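Local coordinates for monosaccharide-transporting ATPase (Actinobacillus succinogenes, PDB 5DTE), which binds D-allose and probably serves as the periplasmic sugar-binding component of an ABC transporter, at residues K155-P166 against D187-W198; S95-Q103 against L119-L129. One frame throughout, in Å; residues are numbered along the deposited sequence.

Interaction 1: residues K155-P166 against D187-W198; sequences KKGNVAILEGIP and DIKIVASQSANW. With ALL (beta-D-allopyranose), chain E.
Val159 and Ile188 meet where strands 157-163 and 188-195 run side by side in parallel. With helix 169-182 between them in the chain, the strands form a beta-alpha-beta unit of one sugar-binding lobe. Strand 188-195 is at one edge of its four-stranded sheet within this chain. Backbone hydrogen bonds pair the strands along their length, from Gly157 N to Asp187 O at one end to Ala196 N and Glu163 O at the other. A beta bulge interrupts the pairing. Val159 O accepts from Val191 N, but Ile161 N then donates to Ala192 O, so 188-195 carries an extra residue.

Val159 CG2 lies 3.6 Å from Ile188 CG2, the two side chains crossing at about a right angle. Val159 CG2 also touches Ile190 CG1. Val159, Ile161 and Ile190 face helix 169-182. On the other face, Ala160 CB meets Ala192 CB at 3.7 Å, and Leu162 and Ala192 pack on helix 200-213.

Beyond the strands, Trp198 reaches the ligand. Its CG is anti to the carbonyl carbon (chi1 -69°), and the ring lies between the sugar and the Gly164-Ile165 loop. Trp198 CB is 3.7 Å from C6 of the allopyranose. Trp198 CG and CD2 follow over the same C6, both at 3.4 Å. Trp198 CD1 and NE1 pass under Gly164 CA on the opposite face. That CA sits 3.5 Å from the centroid of the five-membered ring, a CH-pi contact over the face. Farther out, Trp198 CE3 meets Ile165 CG1, Trp198 CZ3 meets Ile165 CD1, and Trp198 CH2, at the tip, comes near Ile165 CB. Next to this loop, Ser195 OG donates to Gly164 O at 2.8 Å, coming from above the carbonyl plane, 55° out of it.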
loop_
_atom_site.group_PDB
_atom_site.type_symbol
_atom_site.label_atom_id
_atom_site.label_comp_id
_atom_site.label_asym_id
_atom_site.label_seq_id
_atom_site.Cartn_x
_atom_site.Cartn_y
_atom_site.Cartn_z
ATOM N N LYS A 155 14.737 -6.177 21.123
ATOM C CA LYS A 155 14.119 -7.505 21.226
ATOM C C LYS A 155 13.102 -7.618 22.396
ATOM O O LYS A 155 12.703 -8.726 22.778
ATOM C CB LYS A 155 15.218 -8.574 21.363
ATOM C CG LYS A 155 16.220 -8.598 20.191
ATOM C CD LYS A 155 17.494 -9.387 20.519
ATOM C CE LYS A 155 18.137 -9.996 19.259
ATOM N NZ LYS A 155 19.561 -9.571 19.034
ATOM N N LYS A 156 12.668 -6.469 22.933
ATOM C CA LYS A 156 11.923 -6.415 24.195
ATOM C C LYS A 156 11.094 -5.137 24.314
ATOM O O LYS A 156 11.526 -4.064 23.876
ATOM C CB LYS A 156 12.891 -6.513 25.377
ATOM C CG LYS A 156 12.239 -6.587 26.752
ATOM C CD LYS A 156 13.242 -6.892 27.871
ATOM C CE LYS A 156 12.598 -6.736 29.249
ATOM N NZ LYS A 156 11.433 -7.671 29.486
ATOM N N GLY A 157 9.908 -5.248 24.912
ATOM C CA GLY A 157 9.070 -4.084 25.109
ATOM C C GLY A 157 7.611 -4.386 24.870
ATOM O O GLY A 157 7.222 -5.552 24.787
ATOM N N ASN A 158 6.796 -3.342 24.777
ATOM C CA ASN A 158 5.390 -3.523 24.415
ATOM C C ASN A 158 5.085 -2.727 23.163
ATOM O O ASN A 158 5.385 -1.536 23.101
ATOM C CB ASN A 158 4.450 -3.104 25.555
ATOM C CG ASN A 158 4.770 -3.808 26.862
ATOM O OD1 ASN A 158 4.453 -4.985 27.032
ATOM N ND2 ASN A 158 5.394 -3.085 27.797
ATOM N N VAL A 159 4.498 -3.386 22.167
ATOM C CA VAL A 159 4.211 -2.742 20.886
ATOM C C VAL A 159 2.726 -2.503 20.665
ATOM O O VAL A 159 1.878 -3.257 21.169
ATOM C CB VAL A 159 4.736 -3.577 19.694
ATOM C CG1 VAL A 159 6.266 -3.560 19.632
ATOM C CG2 VAL A 159 4.207 -4.994 19.777
ATOM N N ALA A 160 2.425 -1.453 19.901
ATOM C CA ALA A 160 1.051 -1.155 19.496
ATOM C C ALA A 160 0.939 -1.030 17.982
ATOM O O ALA A 160 1.694 -0.286 17.372
ATOM C CB ALA A 160 0.575 0.100 20.153
ATOM N N ILE A 161 -0.017 -1.746 17.389
ATOM C CA ILE A 161 -0.224 -1.736 15.941
ATOM C C ILE A 161 -1.303 -0.754 15.458
ATOM O O ILE A 161 -2.450 -0.809 15.912
ATOM C CB ILE A 161 -0.606 -3.144 15.448
ATOM C CG1 ILE A 161 0.626 -4.045 15.452
ATOM C CG2 ILE A 161 -1.230 -3.095 14.052
ATOM C CD1 ILE A 161 0.356 -5.427 14.913
ATOM N N LEU A 162 -0.947 0.139 14.535
ATOM C CA LEU A 162 -1.967 0.968 13.870
ATOM C C LEU A 162 -2.317 0.363 12.499
ATOM O O LEU A 162 -1.436 0.111 11.675
ATOM C CB LEU A 162 -1.505 2.429 13.702
ATOM C CG LEU A 162 -1.302 3.359 14.909
ATOM C CD1 LEU A 162 -0.359 4.487 14.541
ATOM C CD2 LEU A 162 -2.607 3.937 15.487
ATOM N N GLU A 163 -3.606 0.142 12.255
ATOM C CA GLU A 163 -4.044 -0.570 11.056
ATOM C C GLU A 163 -4.800 0.326 10.085
ATOM O O GLU A 163 -5.191 1.449 10.417
ATOM C CB GLU A 163 -4.932 -1.744 11.441
ATOM C CG GLU A 163 -4.601 -2.304 12.799
ATOM C CD GLU A 163 -5.733 -3.116 13.365
ATOM O OE1 GLU A 163 -6.621 -3.522 12.583
ATOM O OE2 GLU A 163 -5.749 -3.312 14.600
ATOM N N GLY A 164 -5.009 -0.186 8.881
ATOM C CA GLY A 164 -5.684 0.574 7.853
ATOM C C GLY A 164 -7.184 0.392 7.937
ATOM O O GLY A 164 -7.686 -0.143 8.932
ATOM N N ILE A 165 -7.892 0.858 6.908
ATOM C CA ILE A 165 -9.325 0.607 6.786
ATOM C C ILE A 165 -9.579 -0.885 6.923
ATOM O O ILE A 165 -9.103 -1.666 6.096
ATOM C CB ILE A 165 -9.903 1.092 5.427
ATOM C CG1 ILE A 165 -9.745 2.601 5.279
ATOM C CG2 ILE A 165 -11.348 0.744 5.326
ATOM C CD1 ILE A 165 -10.259 3.119 3.971
ATOM N N PRO A 166 -10.306 -1.285 7.980
ATOM C CA PRO A 166 -10.669 -2.691 8.215
ATOM C C PRO A 166 -11.136 -3.396 6.937
ATOM O O PRO A 166 -11.928 -2.830 6.169
ATOM C CB PRO A 166 -11.806 -2.589 9.240
ATOM C CG PRO A 166 -11.496 -1.345 10.003
ATOM C CD PRO A 166 -10.832 -0.396 9.033
ATOM N N ASP A 187 9.667 -11.523 24.424
ATOM C CA ASP A 187 9.754 -10.371 25.313
ATOM C C ASP A 187 9.129 -9.139 24.681
ATOM O O ASP A 187 9.202 -8.040 25.241
ATOM C CB ASP A 187 11.204 -10.076 25.688
ATOM C CG ASP A 187 11.636 -10.792 26.946
ATOM O OD1 ASP A 187 10.767 -11.383 27.618
ATOM O OD2 ASP A 187 12.840 -10.744 27.274
ATOM N N ILE A 188 8.539 -9.320 23.501
ATOM C CA ILE A 188 7.682 -8.286 22.935
ATOM C C ILE A 188 6.243 -8.765 22.895
ATOM O O ILE A 188 5.943 -9.864 22.398
ATOM C CB ILE A 188 8.096 -7.852 21.523
ATOM C CG1 ILE A 188 9.517 -7.257 21.529
ATOM C CG2 ILE A 188 7.088 -6.843 21.010
ATOM C CD1 ILE A 188 9.979 -6.616 20.204
ATOM N N LYS A 189 5.370 -7.931 23.451
ATOM C CA LYS A 189 3.944 -8.188 23.476
ATOM C C LYS A 189 3.161 -7.086 22.759
ATOM O O LYS A 189 3.303 -5.889 23.065
ATOM C CB LYS A 189 3.444 -8.312 24.915
ATOM C CG LYS A 189 1.952 -8.550 24.989
ATOM C CD LYS A 189 1.480 -8.806 26.394
ATOM C CE LYS A 189 0.151 -9.540 26.378
ATOM N NZ LYS A 189 -0.396 -9.667 27.752
ATOM N N ILE A 190 2.340 -7.497 21.796
ATOM C CA ILE A 190 1.335 -6.618 21.219
ATOM C C ILE A 190 0.326 -6.246 22.301
ATOM O O ILE A 190 -0.413 -7.098 22.765
ATOM C CB ILE A 190 0.617 -7.290 20.021
ATOM C CG1 ILE A 190 1.584 -7.449 18.844
ATOM C CG2 ILE A 190 -0.600 -6.484 19.582
ATOM C CD1 ILE A 190 2.118 -8.831 18.681
ATOM N N VAL A 191 0.306 -4.984 22.728
ATOM C CA VAL A 191 -0.632 -4.594 23.780
ATOM C C VAL A 191 -1.742 -3.691 23.275
ATOM O O VAL A 191 -2.729 -3.488 23.960
ATOM C CB VAL A 191 0.064 -3.874 24.956
ATOM C CG1 VAL A 191 1.164 -4.741 25.536
ATOM C CG2 VAL A 191 0.601 -2.517 24.513
ATOM N N ALA A 192 -1.593 -3.142 22.083
ATOM C CA ALA A 192 -2.665 -2.331 21.527
ATOM C C ALA A 192 -2.750 -2.490 20.007
ATOM O O ALA A 192 -1.742 -2.478 19.304
ATOM C CB ALA A 192 -2.469 -0.880 21.916
ATOM N N SER A 193 -3.958 -2.682 19.509
ATOM C CA SER A 193 -4.187 -2.642 18.077
ATOM C C SER A 193 -5.468 -1.895 17.750
ATOM O O SER A 193 -6.557 -2.268 18.185
ATOM C CB SER A 193 -4.253 -4.036 17.492
ATOM O OG SER A 193 -4.356 -3.935 16.091
ATOM N N GLN A 194 -5.327 -0.839 16.969
ATOM C CA GLN A 194 -6.433 0.050 16.663
ATOM C C GLN A 194 -6.293 0.520 15.224
ATOM O O GLN A 194 -5.194 0.837 14.770
ATOM C CB GLN A 194 -6.449 1.231 17.637
ATOM C CG GLN A 194 -7.755 2.005 17.707
ATOM C CD GLN A 194 -7.907 2.768 19.022
ATOM O OE1 GLN A 194 -7.417 2.330 20.072
ATOM N NE2 GLN A 194 -8.583 3.915 18.968
ATOM N N SER A 195 -7.396 0.531 14.492
ATOM C CA SER A 195 -7.387 1.064 13.137
ATOM C C SER A 195 -7.340 2.592 13.107
ATOM O O SER A 195 -8.112 3.272 13.799
ATOM C CB SER A 195 -8.611 0.583 12.370
ATOM O OG SER A 195 -8.708 1.247 11.134
ATOM N N ALA A 196 -6.433 3.132 12.299
ATOM C CA ALA A 196 -6.431 4.560 12.058
ATOM C C ALA A 196 -6.794 4.875 10.609
ATOM O O ALA A 196 -6.694 6.024 10.184
ATOM C CB ALA A 196 -5.098 5.150 12.414
ATOM N N ASN A 197 -7.216 3.849 9.869
ATOM C CA ASN A 197 -7.804 3.996 8.522
ATOM C C ASN A 197 -6.932 4.640 7.446
ATOM O O ASN A 197 -7.473 5.158 6.462
ATOM C CB ASN A 197 -9.114 4.794 8.599
ATOM C CG ASN A 197 -10.224 4.029 9.294
ATOM O OD1 ASN A 197 -10.816 3.122 8.709
ATOM N ND2 ASN A 197 -10.509 4.387 10.549
ATOM N N TRP A 198 -5.607 4.606 7.647
ATOM C CA TRP A 198 -4.596 5.110 6.699
ATOM C C TRP A 198 -4.424 6.631 6.701
ATOM O O TRP A 198 -3.628 7.158 5.918
ATOM C CB TRP A 198 -4.908 4.658 5.265
ATOM C CG TRP A 198 -4.731 3.186 5.005
ATOM C CD1 TRP A 198 -3.745 2.350 5.489
ATOM C CD2 TRP A 198 -5.579 2.380 4.207
ATOM N NE1 TRP A 198 -3.931 1.074 5.013
ATOM C CE2 TRP A 198 -5.054 1.065 4.233
ATOM C CE3 TRP A 198 -6.731 2.638 3.468
ATOM C CZ2 TRP A 198 -5.651 0.025 3.547
ATOM C CZ3 TRP A 198 -7.318 1.609 2.785
ATOM C CH2 TRP A 198 -6.781 0.315 2.828
HETATM C C1 ALL E . -2.570 0.570 0.263
HETATM C C2 ALL E . -1.282 0.917 -0.459
HETATM C C3 ALL E . -0.556 2.039 0.185
HETATM C C4 ALL E . -1.453 3.192 0.512
HETATM C C5 ALL E . -2.582 2.678 1.389
HETATM C C6 ALL E . -3.447 3.756 1.956
HETATM O O1 ALL E . -3.337 -0.302 -0.472
HETATM O O2 ALL E . -0.431 -0.250 -0.418
HETATM O O3 ALL E . 0.026 1.561 1.438
HETATM O O4 ALL E . -0.713 4.216 1.192
HETATM O O5 ALL E . -3.386 1.783 0.566
HETATM O O6 ALL E . -4.249 4.298 0.927
#

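Interaction 2: residues S95-Q103 against L119-L129; sequences SIAFIPAFQ and LDAKAAEAAGL
Leu119 lays its CD1 methyl over the middle of the Phe102 ring, 3.8 Å from the centroid and 11° off the ring normal. This is a CH-pi contact on one face. The other branch, Leu119 CD2, turns to Phe98 CB. Leu129 comes in from the far end of 119-129. Its CG is anti to the backbone N (chi1 -180°), and its two methyls part. Leu129 CD1 meets Gln103 CB at 3.6 Å, while Leu129 CD2 touches Phe102 CB and Ile99 CG2. Leu129 and Ile99 cross at a slant.

Both segments follow strands of the six-stranded parallel sheet of one lobe, 87-90 and 112-115. The short helix 121-126 has Asp120 at its N-cap position. It ends in a Schellman motif, with Gly128 as the C-prime residue at positive phi. Ile99 points its CD1 at this helix, 3.5 Å from Ala124 N and 3.7 Å from Ala123 CB. Ile96 and Asp120 lie alongside each other, pointing the same way, with Ile96 CG1 3.6 Å from Asp120 CB. Beside them Asp120 N donates to Ser95 O at 2.9 Å.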
loop_
_atom_site.group_PDB
_atom_site.type_symbol
_atom_site.label_atom_id
_atom_site.label_comp_id
_atom_site.label_asym_id
_atom_site.label_seq_id
_atom_site.Cartn_x
_atom_site.Cartn_y
_atom_site.Cartn_z
ATOM N N SER A 95 -11.847 -6.648 -2.863
ATOM C CA SER A 95 -11.191 -7.772 -3.528
ATOM C C SER A 95 -12.163 -8.537 -4.426
ATOM O O SER A 95 -11.758 -9.246 -5.361
ATOM C CB SER A 95 -10.560 -8.712 -2.492
ATOM O OG SER A 95 -11.459 -8.995 -1.430
ATOM N N ILE A 96 -13.452 -8.359 -4.159
ATOM C CA ILE A 96 -14.474 -9.176 -4.790
ATOM C C ILE A 96 -15.387 -8.389 -5.727
ATOM O O ILE A 96 -15.731 -8.861 -6.810
ATOM C CB ILE A 96 -15.293 -9.874 -3.710
ATOM C CG1 ILE A 96 -14.367 -10.817 -2.945
ATOM C CG2 ILE A 96 -16.496 -10.595 -4.311
ATOM C CD1 ILE A 96 -15.063 -11.760 -2.017
ATOM N N ALA A 97 -15.744 -7.177 -5.317
ATOM C CA ALA A 97 -16.668 -6.328 -6.070
ATOM C C ALA A 97 -16.284 -6.108 -7.527
ATOM O O ALA A 97 -17.156 -5.959 -8.377
ATOM C CB ALA A 97 -16.798 -4.997 -5.386
ATOM N N PHE A 98 -14.984 -6.086 -7.809
ATOM C CA PHE A 98 -14.495 -5.803 -9.163
ATOM C C PHE A 98 -14.411 -7.007 -10.102
ATOM O O PHE A 98 -14.032 -6.863 -11.257
ATOM C CB PHE A 98 -13.119 -5.139 -9.089
ATOM C CG PHE A 98 -13.168 -3.720 -8.609
ATOM C CD1 PHE A 98 -13.222 -3.438 -7.254
ATOM C CD2 PHE A 98 -13.180 -2.667 -9.513
ATOM C CE1 PHE A 98 -13.280 -2.140 -6.808
ATOM C CE2 PHE A 98 -13.236 -1.366 -9.077
ATOM C CZ PHE A 98 -13.283 -1.099 -7.718
ATOM N N ILE A 99 -14.761 -8.191 -9.625
ATOM C CA ILE A 99 -14.690 -9.364 -10.485
ATOM C C ILE A 99 -15.654 -9.304 -11.692
ATOM O O ILE A 99 -15.233 -9.575 -12.810
ATOM C CB ILE A 99 -14.934 -10.650 -9.672
ATOM C CG1 ILE A 99 -13.700 -10.962 -8.838
ATOM C CG2 ILE A 99 -15.266 -11.826 -10.575
ATOM C CD1 ILE A 99 -13.864 -12.202 -8.019
ATOM N N PRO A 100 -16.937 -8.940 -11.486
ATOM C CA PRO A 100 -17.784 -8.876 -12.682
ATOM C C PRO A 100 -17.301 -7.822 -13.658
ATOM O O PRO A 100 -17.503 -7.963 -14.865
ATOM C CB PRO A 100 -19.156 -8.507 -12.125
ATOM C CG PRO A 100 -19.115 -8.952 -10.713
ATOM C CD PRO A 100 -17.718 -8.678 -10.264
ATOM N N ALA A 101 -16.651 -6.791 -13.130
ATOM C CA ALA A 101 -16.077 -5.732 -13.948
ATOM C C ALA A 101 -14.947 -6.253 -14.827
ATOM O O ALA A 101 -14.902 -5.968 -16.027
ATOM C CB ALA A 101 -15.573 -4.603 -13.065
ATOM N N PHE A 102 -14.037 -7.009 -14.217
ATOM C CA PHE A 102 -12.899 -7.590 -14.920
ATOM C C PHE A 102 -13.327 -8.578 -16.008
ATOM O O PHE A 102 -12.757 -8.593 -17.101
ATOM C CB PHE A 102 -11.958 -8.272 -13.920
ATOM C CG PHE A 102 -10.906 -7.362 -13.379
ATOM C CD1 PHE A 102 -9.594 -7.462 -13.817
ATOM C CD2 PHE A 102 -11.234 -6.371 -12.453
ATOM C CE1 PHE A 102 -8.617 -6.601 -13.327
ATOM C CE2 PHE A 102 -10.271 -5.509 -11.957
ATOM C CZ PHE A 102 -8.956 -5.620 -12.396
ATOM N N GLN A 103 -14.332 -9.402 -15.726
ATOM C CA GLN A 103 -14.759 -10.375 -16.727
ATOM C C GLN A 103 -15.733 -9.757 -17.750
ATOM O O GLN A 103 -16.147 -10.421 -18.691
ATOM C CB GLN A 103 -15.370 -11.619 -16.063
ATOM C CG GLN A 103 -16.560 -11.367 -15.161
ATOM C CD GLN A 103 -16.994 -12.621 -14.420
ATOM O OE1 GLN A 103 -16.555 -13.724 -14.746
ATOM N NE2 GLN A 103 -17.857 -12.456 -13.413
ATOM N N LEU A 119 -7.278 -8.833 -6.031
ATOM C CA LEU A 119 -8.606 -9.453 -6.106
ATOM C C LEU A 119 -8.622 -10.852 -5.447
ATOM O O LEU A 119 -7.626 -11.576 -5.472
ATOM C CB LEU A 119 -9.083 -9.558 -7.565
ATOM C CG LEU A 119 -9.245 -8.341 -8.493
ATOM C CD1 LEU A 119 -9.893 -8.763 -9.805
ATOM C CD2 LEU A 119 -10.034 -7.210 -7.869
ATOM N N ASP A 120 -9.758 -11.218 -4.856
ATOM C CA ASP A 120 -9.904 -12.511 -4.189
ATOM C C ASP A 120 -9.612 -13.654 -5.157
ATOM O O ASP A 120 -10.307 -13.804 -6.160
ATOM C CB ASP A 120 -11.314 -12.659 -3.614
ATOM C CG ASP A 120 -11.343 -13.481 -2.344
ATOM O OD1 ASP A 120 -10.667 -13.089 -1.368
ATOM O OD2 ASP A 120 -12.040 -14.519 -2.322
ATOM N N ALA A 121 -8.584 -14.447 -4.866
ATOM C CA ALA A 121 -8.189 -15.525 -5.765
ATOM C C ALA A 121 -9.259 -16.603 -5.860
ATOM O O ALA A 121 -9.675 -16.978 -6.960
ATOM C CB ALA A 121 -6.882 -16.127 -5.321
ATOM N N LYS A 122 -9.713 -17.100 -4.715
ATOM C CA LYS A 122 -10.730 -18.150 -4.707
ATOM C C LYS A 122 -12.032 -17.713 -5.365
ATOM O O LYS A 122 -12.717 -18.529 -5.975
ATOM C CB LYS A 122 -11.012 -18.627 -3.284
ATOM C CG LYS A 122 -10.104 -19.753 -2.866
ATOM C CD LYS A 122 -10.796 -20.711 -1.912
ATOM C CE LYS A 122 -9.816 -21.743 -1.374
ATOM N NZ LYS A 122 -10.472 -22.749 -0.497
ATOM N N ALA A 123 -12.370 -16.432 -5.238
ATOM C CA ALA A 123 -13.579 -15.879 -5.851
ATOM C C ALA A 123 -13.440 -15.723 -7.373
ATOM O O ALA A 123 -14.378 -15.985 -8.139
ATOM C CB ALA A 123 -13.911 -14.549 -5.214
ATOM N N ALA A 124 -12.256 -15.290 -7.791
ATOM C CA ALA A 124 -11.874 -15.221 -9.193
ATOM C C ALA A 124 -11.850 -16.603 -9.854
ATOM O O ALA A 124 -12.207 -16.766 -11.033
ATOM C CB ALA A 124 -10.513 -14.554 -9.312
ATOM N N GLU A 125 -11.396 -17.593 -9.094
ATOM C CA GLU A 125 -11.393 -18.969 -9.561
ATOM C C GLU A 125 -12.801 -19.419 -9.873
ATOM O O GLU A 125 -13.069 -20.006 -10.928
ATOM C CB GLU A 125 -10.791 -19.876 -8.505
ATOM C CG GLU A 125 -10.401 -21.236 -9.014
ATOM C CD GLU A 125 -9.750 -22.038 -7.930
ATOM O OE1 GLU A 125 -10.258 -21.984 -6.787
ATOM O OE2 GLU A 125 -8.709 -22.670 -8.203
ATOM N N ALA A 126 -13.694 -19.112 -8.933
ATOM C CA ALA A 126 -15.082 -19.530 -8.973
ATOM C C ALA A 126 -15.795 -19.078 -10.243
ATOM O O ALA A 126 -16.599 -19.821 -10.806
ATOM C CB ALA A 126 -15.803 -19.006 -7.756
ATOM N N ALA A 127 -15.479 -17.863 -10.687
ATOM C CA ALA A 127 -16.184 -17.220 -11.789
ATOM C C ALA A 127 -15.475 -17.359 -13.136
ATOM O O ALA A 127 -15.796 -16.631 -14.075
ATOM C CB ALA A 127 -16.389 -15.757 -11.467
ATOM N N GLY A 128 -14.512 -18.277 -13.230
ATOM C CA GLY A 128 -13.808 -18.534 -14.481
ATOM C C GLY A 128 -12.910 -17.394 -14.952
ATOM O O GLY A 128 -12.488 -17.361 -16.113
ATOM N N LEU A 129 -12.609 -16.467 -14.041
ATOM C CA LEU A 129 -11.836 -15.279 -14.367
ATOM C C LEU A 129 -10.325 -15.480 -14.300
ATOM O O LEU A 129 -9.790 -15.919 -13.282
ATOM C CB LEU A 129 -12.227 -14.143 -13.431
ATOM C CG LEU A 129 -11.478 -12.838 -13.681
ATOM C CD1 LEU A 129 -11.949 -12.212 -14.989
ATOM C CD2 LEU A 129 -11.670 -11.884 -12.507
#

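The two interactions share no strand or helix and lie in or beside different sheets. Interaction 1 joins neighbouring strands of the four-stranded sheet. Interaction 2 joins loop and helix segments that follow strands of the six-stranded sheet. Their centres are 31 Å apart, and their nearest atoms about 10 Å. Both are partly buried. Interaction 1 covers about twice the surface and relies on regular backbone hydrogen bonds with apolar contacts on both faces. Interaction 2 is mostly apolar side chains, with one backbone hydrogen bond across it. Interaction 1 reaches the allose directly through Trp198. Interaction 2 stands back from it, the side chain of Ser95 being about 11 Å from the sugar.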